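Local structure of cysteine desulfurase (Fervidobacterium islandicum, 6A6E) at residues Asp38-Thr43 with Gly211-Pro216; Thr183-Val188 with Val215-Val220. The protein probably removes sulfur from L-cysteine with the help of pyridoxal-5'-phosphate, leaving alanine and a persulfide that feeds iron-sulfur cluster assembly by the Suf system. One frame throughout, in Å; residues are numbered along the deposited sequence.

Contact 1 of 2, residues Asp38-Thr43 with Gly211-Pro216; sequences DNAAST and GAQLVP. With PLP (pyridoxal-5'-phosphate), chain E.
Gln213 meets Ala40 with its carboxamide alone, and the orientation of that flat group explains how one side chain serves both a loop and a cofactor. One N-H of NE2 goes to the backbone O of Ala40 at 2.8 Å. The bond lies in the carbonyl plane, on a lone pair of that oxygen, and the acceptor in turn lies only 2° out of the amide plane of Gln213. The methyl CB of Ala40 lies beside the same carboxamide, 3.7 Å from OE1 of Gln213 and little farther from NE2. NE2 of Gln213 makes a second bond, unusually short as modelled at 2.5 Å, to O3 of PLP, with an N-H...O angle of 158°. A turn about the CB-CG bond (chi2 -63°) bends the chain and brings NE2 within reach of both acceptors. Such a glutamine at the phenolic oxygen, next to an alanine under the ring, is in keeping with the fold-type I architecture of class-V aminotransferases. That alanine is Ala212, whose CB lies 3.4 Å from C3 of PLP and packs against the face of the pyridine ring. With both amide hydrogens engaged, the rotation of the carboxamide is probably well fixed, and its N-H would probably help to stabilise any negative charge on O3. Ala40 N is held by Ser400 OG, while the next carbonyl, Ala41 O, accepts from Asn63 of the second subunit, which places the loop 38-43 at the dimer interface beside the cofactor.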
loop_
_atom_site.group_PDB
_atom_site.type_symbol
_atom_site.label_atom_id
_atom_site.label_comp_id
_atom_site.label_asym_id
_atom_site.label_seq_id
_atom_site.Cartn_x
_atom_site.Cartn_y
_atom_site.Cartn_z
ATOM N N ASP A 38 21.488 3.027 -9.142
ATOM C CA ASP A 38 20.851 3.077 -7.806
ATOM C C ASP A 38 19.699 2.055 -7.729
ATOM O O ASP A 38 18.673 2.268 -7.081
ATOM C CB ASP A 38 20.306 4.457 -7.554
ATOM C CG ASP A 38 19.993 4.699 -6.075
ATOM O OD1 ASP A 38 20.593 3.979 -5.210
ATOM O OD2 ASP A 38 19.194 5.638 -5.828
ATOM N N ASN A 39 19.936 0.920 -8.360
ATOM C CA ASN A 39 18.953 -0.175 -8.479
ATOM C C ASN A 39 18.551 -0.816 -7.156
ATOM O O ASN A 39 17.450 -1.337 -7.044
ATOM C CB ASN A 39 19.489 -1.236 -9.447
ATOM C CG ASN A 39 19.557 -0.690 -10.834
ATOM O OD1 ASN A 39 18.503 -0.423 -11.408
ATOM N ND2 ASN A 39 20.774 -0.404 -11.345
ATOM N N ALA A 40 19.465 -0.763 -6.190
ATOM C CA ALA A 40 19.262 -1.274 -4.879
ATOM C C ALA A 40 18.269 -0.448 -4.042
ATOM O O ALA A 40 17.699 -0.939 -3.105
ATOM C CB ALA A 40 20.585 -1.316 -4.214
ATOM N N ALA A 41 18.047 0.806 -4.428
ATOM C CA ALA A 41 17.043 1.644 -3.845
ATOM C C ALA A 41 15.678 1.450 -4.534
ATOM O O ALA A 41 14.648 1.432 -3.845
ATOM C CB ALA A 41 17.468 3.114 -3.940
ATOM N N SER A 42 15.645 1.479 -5.860
ATOM C CA SER A 42 14.482 1.112 -6.635
ATOM C C SER A 42 14.865 0.936 -8.091
ATOM O O SER A 42 15.976 1.314 -8.495
ATOM C CB SER A 42 13.342 2.127 -6.508
ATOM O OG SER A 42 12.083 1.508 -6.835
ATOM N N THR A 43 14.000 0.297 -8.871
ATOM C CA THR A 43 14.325 0.050 -10.289
ATOM C C THR A 43 13.470 0.824 -11.251
ATOM O O THR A 43 12.354 1.308 -10.929
ATOM C CB THR A 43 14.236 -1.442 -10.618
ATOM O OG1 THR A 43 12.946 -1.923 -10.220
ATOM C CG2 THR A 43 15.320 -2.257 -9.883
ATOM N N GLY A 211 13.868 -10.761 1.665
ATOM C CA GLY A 211 14.220 -11.040 0.308
ATOM C C GLY A 211 14.303 -9.835 -0.599
ATOM O O GLY A 211 14.443 -10.015 -1.837
ATOM N N ALA A 212 14.243 -8.617 -0.046
ATOM C CA ALA A 212 14.029 -7.420 -0.933
ATOM C C ALA A 212 15.084 -7.272 -2.020
ATOM O O ALA A 212 14.769 -6.836 -3.149
ATOM C CB ALA A 212 13.927 -6.119 -0.124
ATOM N N GLN A 213 16.352 -7.558 -1.689
ATOM C CA GLN A 213 17.461 -7.399 -2.654
ATOM C C GLN A 213 17.717 -8.684 -3.441
ATOM O O GLN A 213 18.254 -8.618 -4.534
ATOM C CB GLN A 213 18.786 -7.054 -2.006
ATOM C CG GLN A 213 18.927 -5.724 -1.414
ATOM C CD GLN A 213 18.818 -4.605 -2.417
ATOM O OE1 GLN A 213 19.235 -4.726 -3.590
ATOM N NE2 GLN A 213 18.232 -3.491 -1.960
ATOM N N LEU A 214 17.380 -9.835 -2.863
ATOM C CA LEU A 214 17.658 -11.146 -3.467
ATOM C C LEU A 214 16.687 -11.512 -4.572
ATOM O O LEU A 214 17.074 -11.948 -5.710
ATOM C CB LEU A 214 17.607 -12.199 -2.362
ATOM C CG LEU A 214 17.893 -13.646 -2.779
ATOM C CD1 LEU A 214 19.343 -13.736 -3.231
ATOM C CD2 LEU A 214 17.620 -14.644 -1.658
ATOM N N VAL A 215 15.395 -11.337 -4.283
ATOM C CA VAL A 215 14.349 -11.872 -5.188
ATOM C C VAL A 215 14.406 -11.279 -6.585
ATOM O O VAL A 215 14.125 -11.969 -7.560
ATOM C CB VAL A 215 12.940 -11.724 -4.534
ATOM C CG1 VAL A 215 11.790 -11.831 -5.565
ATOM C CG2 VAL A 215 12.798 -12.727 -3.395
ATOM N N PRO A 216 14.776 -10.002 -6.719
ATOM C CA PRO A 216 14.808 -9.414 -8.057
ATOM C C PRO A 216 15.799 -10.013 -9.062
ATOM O O PRO A 216 15.631 -9.825 -10.265
ATOM C CB PRO A 216 15.253 -7.974 -7.782
ATOM C CG PRO A 216 14.769 -7.681 -6.394
ATOM C CD PRO A 216 15.003 -8.980 -5.677
HETATM N N1 PLP E . 15.464 -4.916 3.193
HETATM C C2 PLP E . 16.363 -4.843 2.247
HETATM C C2A PLP E . 17.585 -5.696 2.299
HETATM C C3 PLP E . 16.137 -3.868 1.180
HETATM O O3 PLP E . 17.054 -3.761 0.236
HETATM C C4 PLP E . 14.911 -3.072 1.151
HETATM C C4A PLP E . 14.571 -2.156 0.078
HETATM C C5 PLP E . 13.990 -3.213 2.283
HETATM C C6 PLP E . 14.348 -4.133 3.223
HETATM C C5A PLP E . 12.719 -2.369 2.420
HETATM O O4P PLP E . 11.821 -2.280 1.324
HETATM P P PLP E . 10.580 -1.245 1.180
HETATM O O1P PLP E . 9.584 -1.551 2.226
HETATM O O2P PLP E . 11.277 0.082 1.254
HETATM O O3P PLP E . 10.093 -1.626 -0.186
#

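Contact 2 of 2, residues Thr183-Val188 with Val215-Val220; sequences TGQSNV and VPHKKV. With PLP (pyridoxal-5'-phosphate), chain E.
His217 and Gln185 reach for each other from facing sides of the contact and meet through one bond, a compact example of a polar link carrying a contact almost unaided. NE2 of His217 gives its hydrogen to OE1 of Gln185 at 2.7 Å, and the N-H...O angle of 176° makes the bond nearly straight. The oxygen sits at the edge of the imidazole, essentially in its plane, whereas the amide is turned 66° against the ring. Gln185 reaches across because CG stands opposite the backbone N (chi1 175°) and the chain stays extended beyond it. This buried pair is the close-fitting part; away from it the segments part, and the second runs out to Lys218 at the partly exposed side, in a salt bridge with Glu192, and to the exposed Lys219. An alanine in place of Gln185 would probably leave the NE2 hydrogen of His217 without this buried acceptor and open a gap between the two loops. The rest of 183-188 borders the cofactor: Thr183 OG1 donates to Gln185 O at 2.8 Å from above the carbonyl plane, and that same oxygen lies 3.9 Å from C2A of PLP. CB of Asn187 comes within 3.6 Å of O3 of PLP. Asn187 sits in the middle of an ST turn, in which Ser186 OG accepts from Val188 N at 3.0 Å. In the fold, 183-188 leaves the end of strand 179-183; the loop holding 215-220 comes after strand 206-210, which runs parallel and adjacent to strand 179-183, while helix 308-327 packs on His217 through Val315.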
loop_
_atom_site.group_PDB
_atom_site.type_symbol
_atom_site.label_atom_id
_atom_site.label_comp_id
_atom_site.label_asym_id
_atom_site.label_seq_id
_atom_site.Cartn_x
_atom_site.Cartn_y
_atom_site.Cartn_z
ATOM N N THR A 183 18.429 -11.277 6.385
ATOM C CA THR A 183 18.405 -10.850 5.017
ATOM C C THR A 183 18.855 -11.977 4.091
ATOM O O THR A 183 19.683 -12.805 4.426
ATOM C CB THR A 183 19.290 -9.601 4.781
ATOM O OG1 THR A 183 19.136 -9.198 3.435
ATOM C CG2 THR A 183 20.805 -9.859 5.060
ATOM N N GLY A 184 18.218 -12.064 2.945
ATOM C CA GLY A 184 18.623 -12.982 1.924
ATOM C C GLY A 184 19.846 -12.431 1.197
ATOM O O GLY A 184 20.617 -13.199 0.579
ATOM N N GLN A 185 20.015 -11.107 1.226
ATOM C CA GLN A 185 21.195 -10.440 0.655
ATOM C C GLN A 185 21.248 -9.004 1.139
ATOM O O GLN A 185 20.224 -8.290 1.057
ATOM C CB GLN A 185 21.104 -10.412 -0.876
ATOM C CG GLN A 185 22.230 -9.631 -1.564
ATOM C CD GLN A 185 22.046 -9.516 -3.058
ATOM O OE1 GLN A 185 20.983 -9.802 -3.569
ATOM N NE2 GLN A 185 23.081 -9.142 -3.765
ATOM N N SER A 186 22.421 -8.570 1.626
ATOM C CA SER A 186 22.604 -7.235 2.184
ATOM C C SER A 186 22.555 -6.206 1.083
ATOM O O SER A 186 23.136 -6.394 0.004
ATOM C CB SER A 186 23.906 -7.118 2.989
ATOM O OG SER A 186 24.238 -5.759 3.313
ATOM N N ASN A 187 21.834 -5.130 1.390
ATOM C CA ASN A 187 21.738 -3.954 0.540
ATOM C C ASN A 187 22.983 -3.050 0.645
ATOM O O ASN A 187 23.028 -2.052 -0.048
ATOM C CB ASN A 187 20.493 -3.110 0.894
ATOM C CG ASN A 187 20.606 -2.415 2.227
ATOM O OD1 ASN A 187 20.964 -3.035 3.209
ATOM N ND2 ASN A 187 20.281 -1.110 2.281
ATOM N N VAL A 188 23.942 -3.406 1.508
ATOM C CA VAL A 188 25.223 -2.669 1.692
ATOM C C VAL A 188 26.477 -3.498 1.342
ATOM O O VAL A 188 27.309 -3.070 0.538
ATOM C CB VAL A 188 25.355 -2.179 3.132
ATOM C CG1 VAL A 188 26.695 -1.485 3.339
ATOM C CG2 VAL A 188 24.236 -1.176 3.449
ATOM N N VAL A 215 15.395 -11.337 -4.283
ATOM C CA VAL A 215 14.349 -11.872 -5.188
ATOM C C VAL A 215 14.406 -11.279 -6.585
ATOM O O VAL A 215 14.125 -11.969 -7.560
ATOM C CB VAL A 215 12.940 -11.724 -4.534
ATOM C CG1 VAL A 215 11.790 -11.831 -5.565
ATOM C CG2 VAL A 215 12.798 -12.727 -3.395
ATOM N N PRO A 216 14.776 -10.002 -6.719
ATOM C CA PRO A 216 14.808 -9.414 -8.057
ATOM C C PRO A 216 15.799 -10.013 -9.062
ATOM O O PRO A 216 15.631 -9.825 -10.265
ATOM C CB PRO A 216 15.253 -7.974 -7.782
ATOM C CG PRO A 216 14.769 -7.681 -6.394
ATOM C CD PRO A 216 15.003 -8.980 -5.677
ATOM N N HIS A 217 16.857 -10.638 -8.600
ATOM C CA HIS A 217 17.894 -11.075 -9.557
ATOM C C HIS A 217 18.316 -12.521 -9.366
ATOM O O HIS A 217 19.155 -13.008 -10.135
ATOM C CB HIS A 217 19.156 -10.212 -9.456
ATOM C CG HIS A 217 19.879 -10.431 -8.190
ATOM N ND1 HIS A 217 20.869 -11.385 -8.065
ATOM C CD2 HIS A 217 19.761 -9.837 -6.978
ATOM C CE1 HIS A 217 21.300 -11.407 -6.810
ATOM N NE2 HIS A 217 20.650 -10.474 -6.126
ATOM N N LYS A 218 17.731 -13.214 -8.399
ATOM C CA LYS A 218 18.099 -14.582 -8.232
ATOM C C LYS A 218 16.903 -15.459 -7.973
ATOM O O LYS A 218 16.008 -15.115 -7.171
ATOM C CB LYS A 218 19.081 -14.697 -7.093
ATOM C CG LYS A 218 19.518 -16.121 -6.869
ATOM C CD LYS A 218 20.545 -16.234 -5.787
ATOM C CE LYS A 218 21.383 -17.415 -6.111
ATOM N NZ LYS A 218 22.190 -17.631 -4.899
ATOM N N LYS A 219 16.910 -16.619 -8.629
ATOM C CA LYS A 219 15.893 -17.610 -8.422
ATOM C C LYS A 219 15.689 -18.000 -6.951
ATOM O O LYS A 219 16.636 -18.315 -6.218
ATOM C CB LYS A 219 16.134 -18.857 -9.259
ATOM C CG LYS A 219 14.873 -19.677 -9.360
ATOM C CD LYS A 219 15.088 -21.055 -9.945
ATOM C CE LYS A 219 13.847 -21.920 -9.704
ATOM N NZ LYS A 219 13.763 -22.972 -10.762
ATOM N N VAL A 220 14.420 -17.971 -6.535
ATOM C CA VAL A 220 14.059 -18.298 -5.150
ATOM C C VAL A 220 12.963 -19.382 -5.206
ATOM O O VAL A 220 11.949 -19.233 -5.891
ATOM C CB VAL A 220 13.594 -17.044 -4.389
ATOM C CG1 VAL A 220 12.909 -17.387 -3.072
ATOM C CG2 VAL A 220 14.766 -16.102 -4.090
HETATM N N1 PLP E . 15.464 -4.916 3.193
HETATM C C2 PLP E . 16.363 -4.843 2.247
HETATM C C2A PLP E . 17.585 -5.696 2.299
HETATM C C3 PLP E . 16.137 -3.868 1.180
HETATM O O3 PLP E . 17.054 -3.761 0.236
HETATM C C4 PLP E . 14.911 -3.072 1.151
HETATM C C4A PLP E . 14.571 -2.156 0.078
HETATM C C5 PLP E . 13.990 -3.213 2.283
HETATM C C6 PLP E . 14.348 -4.133 3.223
HETATM C C5A PLP E . 12.719 -2.369 2.420
HETATM O O4P PLP E . 11.821 -2.280 1.324
HETATM P P PLP E . 10.580 -1.245 1.180
HETATM O O1P PLP E . 9.584 -1.551 2.226
HETATM O O2P PLP E . 11.277 0.082 1.254
HETATM O O3P PLP E . 10.093 -1.626 -0.186
#

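Contacts 1 and 2 have centres 7 Å apart and share Val215 and Pro216, so the loop between strand 206-210 and helix 222-225 serves both. Along the chain, 38-43 comes first, then 183-188, and both pair with this later loop. Strands 179-183 and 206-210 are parallel neighbours in the seven-stranded sheet, which brings their following loops together; segment 38-43 arrives from after strand 32-36 of the other sheet. The two contacts also touch directly, with Gln213 NE2 3.7 Å from Asn187 CB. These two residues bring contact 1 and the first segment of contact 2 to O3 of PLP, while 38-43 backs Gln213 and 215-220 backs Gln185, so both contacts lie at the edge of the cofactor pocket.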